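Local coordinates for protein terminal uridylyltransferase 1 (Trypanosoma brucei, PDB 5HZD) that adds uridines from UTP to the 3' ends of guide RNAs, ribosomal RNAs and some mRNAs in mitochondria, and takes part in RNA editing, at residues I341-V353 and M398-W412. Numbering follows the deposited sequence.
Sequences IMWIYYLVQKGYV and MLVGFFYFYSFEFDW
Y346 and F402 mark where helix 341-349 crosses helix 398-409 almost at right angles (95°), the axes 10.3 Å apart. Y346 enters as a knob among M398, G401, F402 and F405. With Y346 CG anti to the backbone N (chi1 158°), F402 CA sits over one face of the Y346 ring, 3.7 Å from its centroid, a CH-pi contact. G401, lacking a side chain, lets the ring close on its backbone, Y346 CE1 lying 3.4 Å from G401 O. Y346 OH approaches M398 O at 2.9 Å, at most a weak hydrogen bond. The crossing belongs to a helical part of this nucleotidyltransferase, and the W343 side chain lies about 9 Å from that of K318, a UTP-binding residue.

Tyrosine at 406 supplies both a flat face and a donor: Y406 OH bonds M342 O at 2.7 Å, in the carbonyl plane on a lone pair. Bent at chi3 (63°), M342 places CE over one face of the Y406 ring, a CH-pi contact, while F405 covers the opposite face. Unbranched M398 lays CG over a face of the Y352 ring, with SD obliquely beside it, a Met-aromatic contact. K350 NZ forms a salt bridge to E409 OE2 (2.6 Å) on its syn lone pair, and K350 CE rests against F405.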
ATOM      1  N   ILE A 341       3.547  -8.886  -7.443  1.00 10.51           N
ATOM      2  CA  ILE A 341       3.992 -10.270  -7.495  0.77 10.70           C
ATOM      3  C   ILE A 341       4.290 -10.685  -8.943  1.00 10.85           C
ATOM      4  O   ILE A 341       5.284 -11.384  -9.191  1.00 11.32           O
ATOM      5  CB  ILE A 341       2.997 -11.218  -6.807  0.77 10.79           C
ATOM      6  CG1 ILE A 341       2.993 -10.911  -5.303  0.77 12.72           C
ATOM      7  CG2 ILE A 341       3.367 -12.698  -7.069  0.77 11.07           C
ATOM      8  CD1 ILE A 341       1.756 -11.440  -4.566  0.77 12.48           C
ATOM      9  N   MET A 342       3.455 -10.266  -9.894  1.00 11.13           N
ATOM     10  CA  MET A 342       3.755 -10.540 -11.289  1.00 11.01           C
ATOM     11  C   MET A 342       5.132  -9.986 -11.666  1.00 11.03           C
ATOM     12  O   MET A 342       5.909 -10.658 -12.326  1.00 11.22           O
ATOM     13  CB  MET A 342       2.717  -9.919 -12.231  1.00 12.63           C
ATOM     14  CG  MET A 342       1.359 -10.583 -12.153  1.00 11.87           C
ATOM     15  SD  MET A 342       0.249  -9.908 -13.402  1.00 15.10           S
ATOM     16  CE  MET A 342       1.060 -10.382 -14.924  1.00 15.46           C
ATOM     17  N   TRP A 343       5.422  -8.753 -11.279  1.00 10.88           N
ATOM     18  CA  TRP A 343       6.688  -8.137 -11.646  1.00 10.95           C
ATOM     19  C   TRP A 343       7.840  -8.860 -10.982  1.00 11.79           C
ATOM     20  O   TRP A 343       8.835  -9.196 -11.628  1.00 11.25           O
ATOM     21  CB  TRP A 343       6.600  -6.669 -11.195  1.00 11.31           C
ATOM     22  CG  TRP A 343       7.864  -5.846 -11.224  1.00 10.88           C
ATOM     23  CD1 TRP A 343       8.416  -5.186 -10.161  1.00 10.82           C
ATOM     24  CD2 TRP A 343       8.648  -5.463 -12.377  1.00 11.09           C
ATOM     25  NE1 TRP A 343       9.522  -4.457 -10.574  1.00 11.02           N
ATOM     26  CE2 TRP A 343       9.669  -4.606 -11.926  1.00 13.53           C
ATOM     27  CE3 TRP A 343       8.597  -5.793 -13.735  1.00 11.70           C
ATOM     28  CZ2 TRP A 343      10.618  -4.053 -12.777  1.00 11.90           C
ATOM     29  CZ3 TRP A 343       9.551  -5.227 -14.590  1.00 13.83           C
ATOM     30  CH2 TRP A 343      10.561  -4.392 -14.100  1.00 11.58           C
ATOM     31  N   ILE A 344       7.720  -9.135  -9.695  1.00 10.95           N
ATOM     32  CA  ILE A 344       8.833  -9.786  -8.988  1.00 11.11           C
ATOM     33  C   ILE A 344       9.064 -11.213  -9.499  1.00 11.36           C
ATOM     34  O   ILE A 344      10.214 -11.641  -9.647  1.00 11.59           O
ATOM     35  CB  ILE A 344       8.554  -9.820  -7.514  1.00 11.02           C
ATOM     36  CG1 ILE A 344       8.646  -8.386  -6.996  1.00 10.94           C
ATOM     37  CG2 ILE A 344       9.586 -10.675  -6.801  1.00 11.58           C
ATOM     38  CD1 ILE A 344       8.047  -8.220  -5.588  1.00 11.66           C
ATOM     39  N   TYR A 345       7.981 -11.946  -9.774  1.00 11.35           N
ATOM     40  CA  TYR A 345       8.137 -13.315 -10.290  1.00 11.63           C
ATOM     41  C   TYR A 345       8.908 -13.289 -11.598  1.00 12.61           C
ATOM     42  O   TYR A 345       9.814 -14.102 -11.810  1.00 12.09           O
ATOM     43  CB  TYR A 345       6.769 -13.979 -10.494  1.00 11.64           C
ATOM     44  CG  TYR A 345       6.833 -15.331 -11.146  1.00 12.25           C
ATOM     45  CD1 TYR A 345       7.171 -16.457 -10.409  1.00 12.92           C
ATOM     46  CD2 TYR A 345       6.547 -15.465 -12.510  1.00 12.95           C
ATOM     47  CE1 TYR A 345       7.228 -17.742 -11.029  1.00 12.61           C
ATOM     48  CE2 TYR A 345       6.587 -16.715 -13.121  1.00 12.43           C
ATOM     49  CZ  TYR A 345       6.933 -17.830 -12.378  1.00 13.46           C
ATOM     50  OH  TYR A 345       7.002 -19.067 -12.981  1.00 14.45           O
ATOM     51  N   TYR A 346       8.559 -12.348 -12.466  1.00 11.69           N
ATOM     52  CA  TYR A 346       9.321 -12.149 -13.708  1.00 11.88           C
ATOM     53  C   TYR A 346      10.799 -11.846 -13.417  1.00 12.01           C
ATOM     54  O   TYR A 346      11.704 -12.438 -14.036  1.00 13.56           O
ATOM     55  CB  TYR A 346       8.664 -11.044 -14.533  1.00 11.76           C
ATOM     56  CG  TYR A 346       9.580 -10.380 -15.534  1.00 11.93           C
ATOM     57  CD1 TYR A 346       9.955 -11.030 -16.707  1.00 12.23           C
ATOM     58  CD2 TYR A 346      10.048  -9.104 -15.300  1.00 12.06           C
ATOM     59  CE1 TYR A 346      10.763 -10.399 -17.645  1.00 13.25           C
ATOM     60  CE2 TYR A 346      10.872  -8.466 -16.209  1.00 13.94           C
ATOM     61  CZ  TYR A 346      11.243  -9.128 -17.365  1.00 13.93           C
ATOM     62  OH  TYR A 346      12.045  -8.477 -18.288  1.00 17.18           O
ATOM     63  N   LEU A 347      11.072 -10.922 -12.498  1.00 11.84           N
ATOM     64  CA  LEU A 347      12.452 -10.601 -12.163  1.00 12.02           C
ATOM     65  C   LEU A 347      13.208 -11.819 -11.668  1.00 12.29           C
ATOM     66  O   LEU A 347      14.391 -11.983 -12.004  1.00 14.36           O
ATOM     67  CB  LEU A 347      12.528  -9.482 -11.093  1.00 11.83           C
ATOM     68  CG  LEU A 347      11.944  -8.125 -11.516  1.00 13.78           C
ATOM     69  CD1 LEU A 347      12.034  -7.130 -10.342  1.00 17.07           C
ATOM     70  CD2 LEU A 347      12.657  -7.577 -12.786  1.00 13.59           C
ATOM     71  N   VAL A 348      12.568 -12.662 -10.854  1.00 12.24           N
ATOM     72  CA  VAL A 348      13.256 -13.826 -10.326  1.00 12.56           C
ATOM     73  C   VAL A 348      13.501 -14.816 -11.442  1.00 15.04           C
ATOM     74  O   VAL A 348      14.612 -15.338 -11.586  1.00 16.36           O
ATOM     75  CB  VAL A 348      12.418 -14.506  -9.235  1.00 14.05           C
ATOM     76  CG1 VAL A 348      13.009 -15.905  -8.900  1.00 17.44           C
ATOM     77  CG2 VAL A 348      12.329 -13.630  -7.996  1.00 13.66           C
ATOM     78  N   GLN A 349      12.480 -15.071 -12.265  1.00 16.44           N
ATOM     79  CA  GLN A 349      12.588 -16.142 -13.272  1.00 18.59           C
ATOM     80  C   GLN A 349      13.616 -15.790 -14.321  1.00 20.07           C
ATOM     81  O   GLN A 349      14.282 -16.677 -14.877  1.00 20.77           O
ATOM     82  CB  GLN A 349      11.230 -16.467 -13.908  1.00 15.93           C
ATOM     83  CG  GLN A 349      10.266 -17.096 -12.950  1.00 18.69           C
ATOM     84  CD  GLN A 349      10.789 -18.379 -12.356  1.00 24.09           C
ATOM     85  OE1 GLN A 349      11.301 -19.236 -13.076  1.00 24.67           O
ATOM     86  NE2 GLN A 349      10.659 -18.532 -11.034  1.00 21.91           N
ATOM     87  N   LYS A 350      13.776 -14.497 -14.568  1.00 15.76           N
ATOM     88  CA  LYS A 350      14.736 -14.005 -15.557  1.00 17.79           C
ATOM     89  C   LYS A 350      16.108 -13.684 -14.974  1.00 20.02           C
ATOM     90  O   LYS A 350      17.020 -13.297 -15.706  1.00 27.17           O
ATOM     91  CB  LYS A 350      14.165 -12.788 -16.300  1.00 21.32           C
ATOM     92  CG  LYS A 350      12.999 -13.128 -17.237  1.00 21.06           C
ATOM     93  CD  LYS A 350      13.444 -14.076 -18.357  1.00 30.03           C
ATOM     94  CE  LYS A 350      12.363 -14.269 -19.410  1.00 35.45           C
ATOM     95  NZ  LYS A 350      12.852 -15.229 -20.456  1.00 35.25           N
ATOM     96  N   GLY A 351      16.249 -13.810 -13.660  1.00 16.67           N
ATOM     97  CA  GLY A 351      17.542 -13.664 -12.995  1.00 20.01           C
ATOM     98  C   GLY A 351      17.968 -12.249 -12.683  1.00 22.37           C
ATOM     99  O   GLY A 351      19.121 -12.014 -12.362  1.00 27.37           O
ATOM    100  N   TYR A 352      17.053 -11.295 -12.783  1.00 16.20           N
ATOM    101  CA  TYR A 352      17.339  -9.914 -12.388  1.00 15.31           C
ATOM    102  C   TYR A 352      17.485  -9.693 -10.882  1.00 17.92           C
ATOM    103  O   TYR A 352      18.193  -8.762 -10.454  1.00 20.21           O
ATOM    104  CB  TYR A 352      16.265  -8.951 -12.916  1.00 16.84           C
ATOM    105  CG  TYR A 352      16.249  -8.775 -14.397  1.00 15.81           C
ATOM    106  CD1 TYR A 352      17.222  -8.010 -15.031  1.00 21.43           C
ATOM    107  CD2 TYR A 352      15.268  -9.389 -15.173  1.00 16.49           C
ATOM    108  CE1 TYR A 352      17.204  -7.834 -16.403  1.00 21.28           C
ATOM    109  CE2 TYR A 352      15.232  -9.208 -16.544  1.00 20.24           C
ATOM    110  CZ  TYR A 352      16.203  -8.433 -17.145  1.00 25.18           C
ATOM    111  OH  TYR A 352      16.180  -8.262 -18.505  1.00 32.19           O
ATOM    112  N   VAL A 353      16.772 -10.477 -10.067  1.00 16.51           N
ATOM    113  CA  VAL A 353      16.906 -10.374  -8.606  1.00 15.72           C
ATOM    114  C   VAL A 353      17.036 -11.794  -8.048  1.00 16.99           C
ATOM    115  O   VAL A 353      16.493 -12.740  -8.623  1.00 16.80           O
ATOM    116  CB  VAL A 353      15.701  -9.697  -7.895  1.00 16.37           C
ATOM    117  CG1 VAL A 353      15.446  -8.249  -8.423  1.00 16.19           C
ATOM    118  CG2 VAL A 353      14.444 -10.524  -8.028  1.00 14.57           C
ATOM    119  N   MET A 398      13.842  -4.165 -19.205  1.00 13.11           N
ATOM    120  CA  MET A 398      13.128  -4.976 -18.226  1.00 12.74           C
ATOM    121  C   MET A 398      11.624  -4.848 -18.341  1.00 13.12           C
ATOM    122  O   MET A 398      10.895  -5.832 -18.214  1.00 13.23           O
ATOM    123  CB  MET A 398      13.595  -4.608 -16.827  1.00 15.50           C
ATOM    124  CG  MET A 398      15.031  -5.045 -16.639  1.00 16.92           C
ATOM    125  SD  MET A 398      15.812  -4.285 -15.188  1.00 18.26           S
ATOM    126  CE  MET A 398      15.004  -5.162 -13.840  1.00 14.07           C
ATOM    127  N   LEU A 399      11.153  -3.629 -18.582  1.00 12.52           N
ATOM    128  CA  LEU A 399       9.711  -3.425 -18.721  1.00 12.62           C
ATOM    129  C   LEU A 399       9.162  -4.043 -20.003  1.00 15.79           C
ATOM    130  O   LEU A 399       8.128  -4.722 -19.983  1.00 14.71           O
ATOM    131  CB  LEU A 399       9.336  -1.946 -18.623  1.00 14.70           C
ATOM    132  CG  LEU A 399       7.835  -1.757 -18.405  1.00 18.32           C
ATOM    133  CD1 LEU A 399       7.413  -2.252 -17.038  1.00 19.87           C
ATOM    134  CD2 LEU A 399       7.432  -0.264 -18.600  1.00 21.06           C
ATOM    135  N   VAL A 400       9.848  -3.849 -21.124  1.00 14.32           N
ATOM    136  CA  VAL A 400       9.432  -4.513 -22.358  1.00 16.13           C
ATOM    137  C   VAL A 400       9.443  -6.028 -22.150  1.00 15.99           C
ATOM    138  O   VAL A 400       8.529  -6.751 -22.567  1.00 16.15           O
ATOM    139  CB  VAL A 400      10.395  -4.141 -23.499  1.00 19.93           C
ATOM    140  CG1 VAL A 400      10.128  -5.022 -24.736  1.00 32.50           C
ATOM    141  CG2 VAL A 400      10.213  -2.715 -23.813  1.00 20.46           C
ATOM    142  N   GLY A 401      10.457  -6.498 -21.438  1.00 13.66           N
ATOM    143  CA  GLY A 401      10.610  -7.910 -21.181  1.00 14.55           C
ATOM    144  C   GLY A 401       9.482  -8.475 -20.327  1.00 13.28           C
ATOM    145  O   GLY A 401       9.108  -9.636 -20.506  1.00 14.34           O
ATOM    146  N   PHE A 402       8.936  -7.661 -19.418  1.00 13.14           N
ATOM    147  CA  PHE A 402       7.815  -8.089 -18.575  1.00 12.13           C
ATOM    148  C   PHE A 402       6.591  -8.359 -19.464  1.00 12.26           C
ATOM    149  O   PHE A 402       5.919  -9.394 -19.348  1.00 12.66           O
ATOM    150  CB  PHE A 402       7.509  -6.998 -17.531  1.00 11.86           C
ATOM    151  CG  PHE A 402       6.177  -7.153 -16.817  1.00 12.13           C
ATOM    152  CD1 PHE A 402       5.019  -6.580 -17.327  1.00 12.23           C
ATOM    153  CD2 PHE A 402       6.111  -7.817 -15.598  1.00 11.44           C
ATOM    154  CE1 PHE A 402       3.800  -6.694 -16.683  1.00 13.17           C
ATOM    155  CE2 PHE A 402       4.910  -7.922 -14.926  1.00 11.29           C
ATOM    156  CZ  PHE A 402       3.758  -7.347 -15.463  1.00 11.33           C
ATOM    157  N   PHE A 403       6.300  -7.426 -20.357  1.00 12.43           N
ATOM    158  CA  PHE A 403       5.130  -7.580 -21.229  1.00 12.63           C
ATOM    159  C   PHE A 403       5.360  -8.717 -22.213  1.00 14.58           C
ATOM    160  O   PHE A 403       4.439  -9.477 -22.508  1.00 15.20           O
ATOM    161  CB  PHE A 403       4.811  -6.261 -21.942  1.00 13.20           C
ATOM    162  CG  PHE A 403       4.188  -5.251 -21.032  1.00 15.82           C
ATOM    163  CD1 PHE A 403       2.859  -5.390 -20.653  1.00 17.60           C
ATOM    164  CD2 PHE A 403       4.925  -4.183 -20.521  1.00 17.75           C
ATOM    165  CE1 PHE A 403       2.275  -4.451 -19.803  1.00 15.11           C
ATOM    166  CE2 PHE A 403       4.342  -3.265 -19.670  1.00 18.29           C
ATOM    167  CZ  PHE A 403       3.019  -3.389 -19.313  1.00 17.31           C
ATOM    168  N   TYR A 404       6.587  -8.866 -22.720  1.00 14.50           N
ATOM    169  CA  TYR A 404       6.862 -10.026 -23.560  1.00 15.69           C
ATOM    170  C   TYR A 404       6.712 -11.366 -22.814  1.00 14.93           C
ATOM    171  O   TYR A 404       6.099 -12.316 -23.349  1.00 15.42           O
ATOM    172  CB  TYR A 404       8.246  -9.907 -24.220  1.00 13.66           C
ATOM    173  CG  TYR A 404       8.511 -11.001 -25.231  1.00 16.61           C
ATOM    174  CD1 TYR A 404       8.076 -10.876 -26.539  1.00 20.31           C
ATOM    175  CD2 TYR A 404       9.181 -12.159 -24.854  1.00 24.57           C
ATOM    176  CE1 TYR A 404       8.315 -11.898 -27.461  1.00 24.22           C
ATOM    177  CE2 TYR A 404       9.414 -13.172 -25.749  1.00 28.93           C
ATOM    178  CZ  TYR A 404       8.993 -13.025 -27.048  1.00 26.97           C
ATOM    179  OH  TYR A 404       9.231 -14.048 -27.943  1.00 31.33           O
ATOM    180  N   PHE A 405       7.263 -11.444 -21.599  1.00 13.02           N
ATOM    181  CA  PHE A 405       7.196 -12.662 -20.785  1.00 12.96           C
ATOM    182  C   PHE A 405       5.750 -13.091 -20.584  1.00 12.92           C
ATOM    183  O   PHE A 405       5.404 -14.268 -20.794  1.00 13.88           O
ATOM    184  CB  PHE A 405       7.886 -12.396 -19.442  1.00 13.17           C
ATOM    185  CG  PHE A 405       7.902 -13.582 -18.522  1.00 15.00           C
ATOM    186  CD1 PHE A 405       8.745 -14.655 -18.758  1.00 15.51           C
ATOM    187  CD2 PHE A 405       7.066 -13.627 -17.422  1.00 12.55           C
ATOM    188  CE1 PHE A 405       8.764 -15.788 -17.907  1.00 13.97           C
ATOM    189  CE2 PHE A 405       7.084 -14.748 -16.547  1.00 12.47           C
ATOM    190  CZ  PHE A 405       7.933 -15.816 -16.784  1.00 14.71           C
ATOM    191  N   TYR A 406       4.888 -12.146 -20.223  1.00 14.77           N
ATOM    192  CA  TYR A 406       3.519 -12.546 -19.927  1.00 13.52           C
ATOM    193  C   TYR A 406       2.656 -12.693 -21.156  1.00 16.18           C
ATOM    194  O   TYR A 406       1.583 -13.301 -21.093  1.00 17.09           O
ATOM    195  CB  TYR A 406       2.899 -11.632 -18.869  1.00 13.08           C
ATOM    196  CG  TYR A 406       3.480 -11.926 -17.502  1.00 12.11           C
ATOM    197  CD1 TYR A 406       3.297 -13.179 -16.910  1.00 12.18           C
ATOM    198  CD2 TYR A 406       4.228 -10.960 -16.812  1.00 12.39           C
ATOM    199  CE1 TYR A 406       3.830 -13.471 -15.657  1.00 12.01           C
ATOM    200  CE2 TYR A 406       4.760 -11.243 -15.535  1.00 11.68           C
ATOM    201  CZ  TYR A 406       4.554 -12.496 -14.982  1.00 11.76           C
ATOM    202  OH  TYR A 406       5.070 -12.798 -13.746  1.00 11.99           O
ATOM    203  N   SER A 407       3.107 -12.149 -22.281  1.00 13.83           N
ATOM    204  CA  SER A 407       2.348 -12.333 -23.506  1.00 14.78           C
ATOM    205  C   SER A 407       2.720 -13.631 -24.247  1.00 18.84           C
ATOM    206  O   SER A 407       1.862 -14.238 -24.886  1.00 20.43           O
ATOM    207  CB  SER A 407       2.529 -11.107 -24.443  1.00 13.78           C
ATOM    208  OG  SER A 407       1.990  -9.893 -23.905  1.00 16.76           O
ATOM    209  N   PHE A 408       3.974 -14.081 -24.138  1.00 14.22           N
ATOM    210  CA  PHE A 408       4.463 -15.204 -24.968  1.00 17.61           C
ATOM    211  C   PHE A 408       5.194 -16.326 -24.260  1.00 22.34           C
ATOM    212  O   PHE A 408       5.267 -17.439 -24.785  1.00 29.26           O
ATOM    213  CB  PHE A 408       5.357 -14.692 -26.115  1.00 19.69           C
ATOM    214  CG  PHE A 408       4.618 -13.882 -27.125  1.00 19.90           C
ATOM    215  CD1 PHE A 408       3.686 -14.478 -27.953  1.00 23.31           C
ATOM    216  CD2 PHE A 408       4.822 -12.516 -27.226  1.00 22.48           C
ATOM    217  CE1 PHE A 408       2.969 -13.723 -28.877  1.00 24.92           C
ATOM    218  CE2 PHE A 408       4.126 -11.759 -28.135  1.00 22.44           C
ATOM    219  CZ  PHE A 408       3.193 -12.358 -28.971  1.00 26.83           C
ATOM    220  N   GLU A 409       5.769 -16.064 -23.097  1.00 17.50           N
ATOM    221  CA  GLU A 409       6.620 -17.060 -22.454  1.00 18.66           C
ATOM    222  C   GLU A 409       5.926 -17.772 -21.301  1.00 18.96           C
ATOM    223  O   GLU A 409       5.924 -19.014 -21.222  1.00 22.04           O
ATOM    224  CB  GLU A 409       7.869 -16.379 -21.913  1.00 20.33           C
ATOM    225  CG  GLU A 409       8.684 -15.621 -22.920  1.00 33.53           C
ATOM    226  CD  GLU A 409       9.966 -15.142 -22.290  1.00 39.84           C
ATOM    227  OE1 GLU A 409      10.169 -13.920 -22.191  1.00 33.20           O
ATOM    228  OE2 GLU A 409      10.750 -16.008 -21.836  1.00 47.40           O
ATOM    229  N   PHE A 410       5.324 -16.993 -20.404  1.00 17.02           N
ATOM    230  CA  PHE A 410       4.674 -17.603 -19.237  1.00 15.30           C
ATOM    231  C   PHE A 410       3.491 -18.481 -19.646  1.00 14.89           C
ATOM    232  O   PHE A 410       2.652 -18.074 -20.459  1.00 17.90           O
ATOM    233  CB  PHE A 410       4.224 -16.521 -18.231  1.00 13.02           C
ATOM    234  CG  PHE A 410       3.615 -17.115 -17.004  1.00 12.95           C
ATOM    235  CD1 PHE A 410       4.414 -17.789 -16.093  1.00 12.97           C
ATOM    236  CD2 PHE A 410       2.246 -17.059 -16.798  1.00 12.94           C
ATOM    237  CE1 PHE A 410       3.858 -18.408 -14.968  1.00 13.23           C
ATOM    238  CE2 PHE A 410       1.671 -17.680 -15.678  1.00 12.94           C
ATOM    239  CZ  PHE A 410       2.472 -18.363 -14.772  1.00 12.96           C
ATOM    240  N   ASP A 411       3.409 -19.673 -19.050  1.00 14.13           N
ATOM    241  CA  ASP A 411       2.349 -20.618 -19.407  1.00 14.89           C
ATOM    242  C   ASP A 411       1.146 -20.384 -18.501  1.00 14.61           C
ATOM    243  O   ASP A 411       0.998 -21.038 -17.461  1.00 15.06           O
ATOM    244  CB  ASP A 411       2.841 -22.049 -19.288  1.00 18.85           C
ATOM    245  CG  ASP A 411       1.865 -23.052 -19.881  1.00 22.02           C
ATOM    246  OD1 ASP A 411       0.663 -22.717 -20.054  1.00 20.17           O
ATOM    247  OD2 ASP A 411       2.319 -24.172 -20.196  1.00 24.26           O
ATOM    248  N   TRP A 412       0.282 -19.475 -18.917  1.00 14.20           N
ATOM    249  CA  TRP A 412      -0.905 -19.145 -18.111  1.00 14.95           C
ATOM    250  C   TRP A 412      -1.846 -20.326 -17.977  1.00 15.60           C
ATOM    251  O   TRP A 412      -2.635 -20.401 -17.023  1.00 15.39           O
ATOM    252  CB  TRP A 412      -1.678 -17.992 -18.716  1.00 14.91           C
ATOM    253  CG  TRP A 412      -1.044 -16.614 -18.609  1.00 13.43           C
ATOM    254  CD1 TRP A 412      -0.416 -15.937 -19.621  1.00 15.17           C
ATOM    255  CD2 TRP A 412      -1.053 -15.729 -17.477  1.00 13.63           C
ATOM    256  NE1 TRP A 412      -0.027 -14.686 -19.191  1.00 14.77           N
ATOM    257  CE2 TRP A 412      -0.401 -14.529 -17.881  1.00 13.38           C
ATOM    258  CE3 TRP A 412      -1.554 -15.821 -16.171  1.00 15.22           C
ATOM    259  CZ2 TRP A 412      -0.248 -13.430 -17.032  1.00 12.60           C
ATOM    260  CZ3 TRP A 412      -1.383 -14.736 -15.314  1.00 14.58           C
ATOM    261  CH2 TRP A 412      -0.730 -13.546 -15.746  1.00 14.67           C
TER